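Local coordinates for fatty acid metabolism regulator protein (Bacillus subtilis, PDB 1VI0) that represses transcription of genes for fatty acid transport and beta-oxidation by binding DNA as a homodimer, with DNA binding inhibited by long-chain fatty acyl-CoA, at residues A[32-37]-A[43-48]; A[134-139]-A[143-148]. One frame throughout, in Å; residues are numbered along the deposited sequence.

Interaction 1: residues A[32-37]-A[43-48]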
loop_
_atom_site.group_PDB
_atom_site.type_symbol
_atom_site.label_atom_id
_atom_site.label_comp_id
_atom_site.label_asym_id
_atom_site.label_seq_id
_atom_site.Cartn_x
_atom_site.Cartn_y
_atom_site.Cartn_z
ATOM N N SER A 32 13.178 22.775 -12.659
ATOM C CA SER A 32 12.739 24.051 -13.192
ATOM C C SER A 32 11.298 24.368 -12.806
ATOM O O SER A 32 11.008 25.504 -12.455
ATOM C CB SER A 32 12.890 24.102 -14.712
ATOM O OG SER A 32 11.930 23.238 -15.332
ATOM N N LYS A 33 10.403 23.381 -12.867
ATOM C CA LYS A 33 8.991 23.600 -12.529
ATOM C C LYS A 33 8.833 23.925 -11.048
ATOM O O LYS A 33 8.056 24.803 -10.662
ATOM C CB LYS A 33 8.166 22.360 -12.914
ATOM C CG LYS A 33 8.350 21.927 -14.365
ATOM C CD LYS A 33 7.375 20.832 -14.767
ATOM C CE LYS A 33 7.796 20.206 -16.097
ATOM N NZ LYS A 33 8.104 21.272 -17.103
ATOM N N ILE A 34 9.607 23.237 -10.203
ATOM C CA ILE A 34 9.576 23.468 -8.753
ATOM C C ILE A 34 10.109 24.853 -8.429
ATOM O O ILE A 34 9.530 25.602 -7.630
ATOM C CB ILE A 34 10.373 22.370 -8.019
ATOM C CG1 ILE A 34 9.773 21.001 -8.332
ATOM C CG2 ILE A 34 10.437 22.658 -6.526
ATOM C CD1 ILE A 34 10.486 19.818 -7.761
ATOM N N ALA A 35 11.239 25.205 -9.071
ATOM C CA ALA A 35 11.822 26.532 -8.918
ATOM C C ALA A 35 10.809 27.634 -9.254
ATOM O O ALA A 35 10.581 28.527 -8.443
ATOM C CB ALA A 35 13.054 26.658 -9.824
ATOM N N LYS A 36 10.145 27.494 -10.387
ATOM C CA LYS A 36 9.104 28.440 -10.805
ATOM C C LYS A 36 8.018 28.512 -9.752
ATOM O O LYS A 36 7.744 29.579 -9.189
ATOM C CB LYS A 36 8.510 27.987 -12.145
ATOM N N GLN A 37 7.490 27.338 -9.364
ATOM C CA GLN A 37 6.500 27.290 -8.300
ATOM C C GLN A 37 6.984 27.945 -7.032
ATOM O O GLN A 37 6.199 28.669 -6.372
ATOM C CB GLN A 37 6.054 25.839 -8.039
ATOM C CG GLN A 37 5.142 25.731 -6.809
ATOM C CD GLN A 37 3.766 26.301 -7.090
ATOM O OE1 GLN A 37 3.265 26.198 -8.213
ATOM N NE2 GLN A 37 3.158 26.896 -6.063
ATOM N N GLY A 43 19.248 27.407 -9.779
ATOM C CA GLY A 43 20.455 27.319 -8.994
ATOM C C GLY A 43 20.216 27.356 -7.510
ATOM O O GLY A 43 21.043 26.837 -6.737
ATOM N N THR A 44 19.139 27.992 -7.039
ATOM C CA THR A 44 18.870 27.989 -5.596
ATOM C C THR A 44 18.311 26.635 -5.136
ATOM O O THR A 44 18.590 26.254 -3.989
ATOM C CB THR A 44 17.912 29.099 -5.167
ATOM O OG1 THR A 44 18.473 30.384 -5.555
ATOM C CG2 THR A 44 17.732 29.108 -3.651
ATOM N N ILE A 45 17.698 25.882 -6.015
ATOM C CA ILE A 45 17.221 24.531 -5.656
ATOM C C ILE A 45 18.419 23.637 -5.375
ATOM O O ILE A 45 18.559 22.974 -4.353
ATOM C CB ILE A 45 16.408 23.897 -6.794
ATOM C CG1 ILE A 45 15.216 24.725 -7.225
ATOM C CG2 ILE A 45 15.959 22.494 -6.372
ATOM C CD1 ILE A 45 14.222 24.951 -6.092
ATOM N N TYR A 46 19.396 23.678 -6.301
ATOM C CA TYR A 46 20.608 22.908 -6.198
ATOM C C TYR A 46 21.497 23.300 -5.051
ATOM O O TYR A 46 22.230 22.515 -4.455
ATOM C CB TYR A 46 21.394 22.945 -7.525
ATOM C CG TYR A 46 20.666 22.190 -8.605
ATOM C CD1 TYR A 46 20.365 20.842 -8.450
ATOM C CD2 TYR A 46 20.270 22.860 -9.768
ATOM C CE1 TYR A 46 19.683 20.172 -9.460
ATOM C CE2 TYR A 46 19.590 22.192 -10.765
ATOM C CZ TYR A 46 19.313 20.850 -10.598
ATOM O OH TYR A 46 18.682 20.182 -11.604
ATOM N N LEU A 47 21.390 24.560 -4.605
ATOM C CA LEU A 47 22.142 24.960 -3.406
ATOM C C LEU A 47 21.698 24.105 -2.229
ATOM O O LEU A 47 22.486 23.795 -1.350
ATOM C CB LEU A 47 21.894 26.436 -3.176
ATOM C CG LEU A 47 22.700 27.255 -2.199
ATOM C CD1 LEU A 47 21.978 27.326 -0.860
ATOM C CD2 LEU A 47 24.130 26.794 -2.011
ATOM N N TYR A 48 20.457 23.590 -2.240
ATOM C CA TYR A 48 20.001 22.775 -1.108
ATOM C C TYR A 48 19.826 21.315 -1.415
ATOM O O TYR A 48 19.827 20.498 -0.443
ATOM C CB TYR A 48 18.640 23.359 -0.621
ATOM C CG TYR A 48 18.819 24.742 -0.011
ATOM C CD1 TYR A 48 19.383 24.851 1.252
ATOM C CD2 TYR A 48 18.396 25.882 -0.645
ATOM C CE1 TYR A 48 19.541 26.087 1.859
ATOM C CE2 TYR A 48 18.544 27.129 -0.055
ATOM C CZ TYR A 48 19.101 27.220 1.192
ATOM O OH TYR A 48 19.284 28.448 1.818
#
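The carbonyl oxygen of Ile45 takes a hydrogen bond from the backbone N of Tyr48, the two atoms 2.9 Å apart, a bond within segment 43-48 that satisfies this carbonyl. The side chain of Ile45 points toward residues 32-37 and makes the whole contact with them, and no hydrogen bond crosses between the helices. CG1 of Ile45 lies 3.9 Å from CB of Ala35, and CD1, one atom further out, reaches 4.0 Å from CA of the same alanine. The end of the isoleucine thus rests on the CA and CB of Ala35. Alanine suits this place because so short a side chain lets the backbones draw near: the CA atoms of Ala35 and Ile45 are 6.6 Å apart. These two helices, 31-38 and 42-48, form the predicted helix-turn-helix of a TetR-family DNA-binding domain, in which the second helix is, as in relatives, probably the one that reads the DNA. Beside Ala35, CG2 of Ile34 is a looser neighbour at 4.4 Å from CD1 of Ile45. The first torsion of Ile45 (chi1 -57°) sets CG1 anti to the carbonyl carbon and CG2 anti to the backbone N, and it is CG1 with its CD1 that forms the branch reaching Ala35. A branched, wholly apolar residue fits here, for Ile45 also packs on Ile13 of helix 9-24 and, together with Ile34, on Ile55 of helix 52-75.

Interaction 2: residues A[134-139]-A[143-148]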
loop_
_atom_site.group_PDB
_atom_site.type_symbol
_atom_site.label_atom_id
_atom_site.label_comp_id
_atom_site.label_asym_id
_atom_site.label_seq_id
_atom_site.Cartn_x
_atom_site.Cartn_y
_atom_site.Cartn_z
ATOM N N GLY A 134 6.990 -0.288 19.565
ATOM C CA GLY A 134 7.116 0.094 21.005
ATOM C C GLY A 134 5.716 0.078 21.635
ATOM O O GLY A 134 5.505 -0.318 22.776
ATOM N N ILE A 135 4.711 0.638 20.966
ATOM C CA ILE A 135 3.337 0.545 21.547
ATOM C C ILE A 135 2.963 -0.887 21.821
ATOM O O ILE A 135 2.470 -1.296 22.870
ATOM C CB ILE A 135 2.322 1.225 20.598
ATOM C CG1 ILE A 135 2.536 2.723 20.513
ATOM C CG2 ILE A 135 0.913 0.830 21.033
ATOM C CD1 ILE A 135 1.787 3.375 19.340
ATOM N N LEU A 136 3.221 -1.819 20.889
ATOM C CA LEU A 136 2.903 -3.222 20.981
ATOM C C LEU A 136 3.706 -3.896 22.127
ATOM O O LEU A 136 3.162 -4.651 22.886
ATOM C CB LEU A 136 3.188 -3.907 19.644
ATOM C CG LEU A 136 2.193 -3.529 18.512
ATOM C CD1 LEU A 136 2.643 -4.042 17.150
ATOM C CD2 LEU A 136 0.822 -4.054 18.927
ATOM N N THR A 137 5.022 -3.638 22.142
ATOM C CA THR A 137 5.864 -4.326 23.171
ATOM C C THR A 137 5.575 -3.813 24.580
ATOM O O THR A 137 5.615 -4.595 25.521
ATOM C CB THR A 137 7.355 -4.297 22.836
ATOM O OG1 THR A 137 7.829 -2.976 22.693
ATOM C CG2 THR A 137 7.600 -5.124 21.566
ATOM N N GLU A 138 5.227 -2.547 24.666
ATOM C CA GLU A 138 4.808 -2.018 26.000
ATOM C C GLU A 138 3.521 -2.746 26.384
ATOM O O GLU A 138 3.289 -3.154 27.503
ATOM C CB GLU A 138 4.499 -0.535 25.837
ATOM C CG GLU A 138 5.688 0.374 25.800
ATOM C CD GLU A 138 5.368 1.782 25.372
ATOM O OE1 GLU A 138 4.158 2.112 25.287
ATOM O OE2 GLU A 138 6.302 2.568 25.102
ATOM N N GLY A 139 2.604 -2.840 25.392
ATOM C CA GLY A 139 1.335 -3.530 25.619
ATOM C C GLY A 139 1.526 -4.980 26.016
ATOM O O GLY A 139 0.742 -5.558 26.766
ATOM N N GLY A 143 0.391 -6.844 29.609
ATOM C CA GLY A 143 -0.689 -7.848 29.530
ATOM C C GLY A 143 -1.887 -7.296 28.778
ATOM O O GLY A 143 -2.960 -7.959 28.724
ATOM N N GLU A 144 -1.747 -6.192 28.059
ATOM C CA GLU A 144 -2.899 -5.653 27.274
ATOM C C GLU A 144 -2.975 -6.267 25.893
ATOM O O GLU A 144 -4.040 -6.162 25.208
ATOM C CB GLU A 144 -2.758 -4.139 27.085
ATOM C CG GLU A 144 -3.886 -3.515 26.264
ATOM C CD GLU A 144 -3.670 -2.048 25.981
ATOM O OE1 GLU A 144 -2.626 -1.531 26.427
ATOM O OE2 GLU A 144 -4.501 -1.424 25.294
ATOM N N ILE A 145 -1.931 -6.886 25.390
ATOM C CA ILE A 145 -1.893 -7.384 24.001
ATOM C C ILE A 145 -2.030 -8.888 23.968
ATOM O O ILE A 145 -1.505 -9.590 24.823
ATOM C CB ILE A 145 -0.577 -6.941 23.329
ATOM C CG1 ILE A 145 -0.533 -5.433 23.169
ATOM C CG2 ILE A 145 -0.345 -7.622 21.986
ATOM C CD1 ILE A 145 -1.680 -4.791 22.468
ATOM N N LYS A 146 -2.757 -9.395 22.980
ATOM C CA LYS A 146 -3.064 -10.809 22.841
ATOM C C LYS A 146 -1.813 -11.678 22.894
ATOM O O LYS A 146 -0.866 -11.438 22.136
ATOM C CB LYS A 146 -3.707 -11.015 21.448
ATOM C CG LYS A 146 -3.985 -12.451 21.114
ATOM C CD LYS A 146 -5.463 -12.736 20.921
ATOM C CE LYS A 146 -5.669 -13.731 19.804
ATOM N NZ LYS A 146 -5.094 -15.066 20.128
ATOM N N GLU A 147 -1.854 -12.738 23.690
ATOM C CA GLU A 147 -0.711 -13.654 23.727
ATOM C C GLU A 147 -0.504 -14.285 22.376
ATOM O O GLU A 147 -1.438 -14.604 21.616
ATOM C CB GLU A 147 -0.900 -14.703 24.808
ATOM C CG GLU A 147 0.370 -15.369 25.290
ATOM C CD GLU A 147 0.161 -16.795 25.766
ATOM O OE1 GLU A 147 -0.915 -17.072 26.355
ATOM O OE2 GLU A 147 1.080 -17.641 25.566
ATOM N N GLY A 148 0.754 -14.455 21.976
ATOM C CA GLY A 148 1.052 -15.103 20.700
ATOM C C GLY A 148 1.092 -14.168 19.505
ATOM O O GLY A 148 1.438 -14.604 18.384
#
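Leu136 is the first residue of the helical segment 134-139 to meet the chain that returns after the Schellman motif ending helix 115-141. The motif turns on Gly143, whose positive phi of 79° is easily adopted by a residue without a side chain. Leu136 touches Ile145 at two points: Leu136 CD2 lies 4.4 Å from Ile145 CD1, and the carbonyl oxygen of Leu136 sits 3.8 Å from CG1 of the same isoleucine. Being apolar, the leucine can also pack against Ala154 of helix 151-171. One turn later comes Gly139, the centre of the contact. Gly139 O receives the backbone N of Glu144 at 2.9 Å, the donor lying in the carbonyl plane with a C=O...N angle of 158°. The backbone N of Ile145 adds a weak bond to Gly139 O at 3.3 Å, and the hydroxyl of Ser142 a further one, so that several groups hold this one acceptor. Beyond Glu144 CB, which passes 3.8 Å from Gly139 O, the extended side chain, in one of its two conformers, carries its carboxylate to the backbone nitrogens of Ala81 and Lys82, at the start of helix 81-97. Ile145 is buried partly by the second subunit, where it packs on Ile193. Glycine suits position 139 because CG1 of Ile145 comes in where a side chain would stand: Ile145 CG1 is 3.6 Å from Gly139 CA and 3.5 Å from Gly139 C.

Both contacts are buried, yet they lie on opposite sides of the chain's centre, with nearest atoms about 32 Å apart. Interaction 1 pairs two separate helices within the DNA-binding domain and is purely apolar, with no other subunit touching it. Interaction 2 joins the end of one long helix to the loop that follows it, in the ligand-binding C-terminal region, and combines backbone hydrogen bonds with apolar cover; the second subunit reaches this loop. Each relies on an isoleucine set against a small residue, alanine in 32-37 and glycine in 134-139, but the buried area is about twice as large in interaction 2 (199 against 99 Å²).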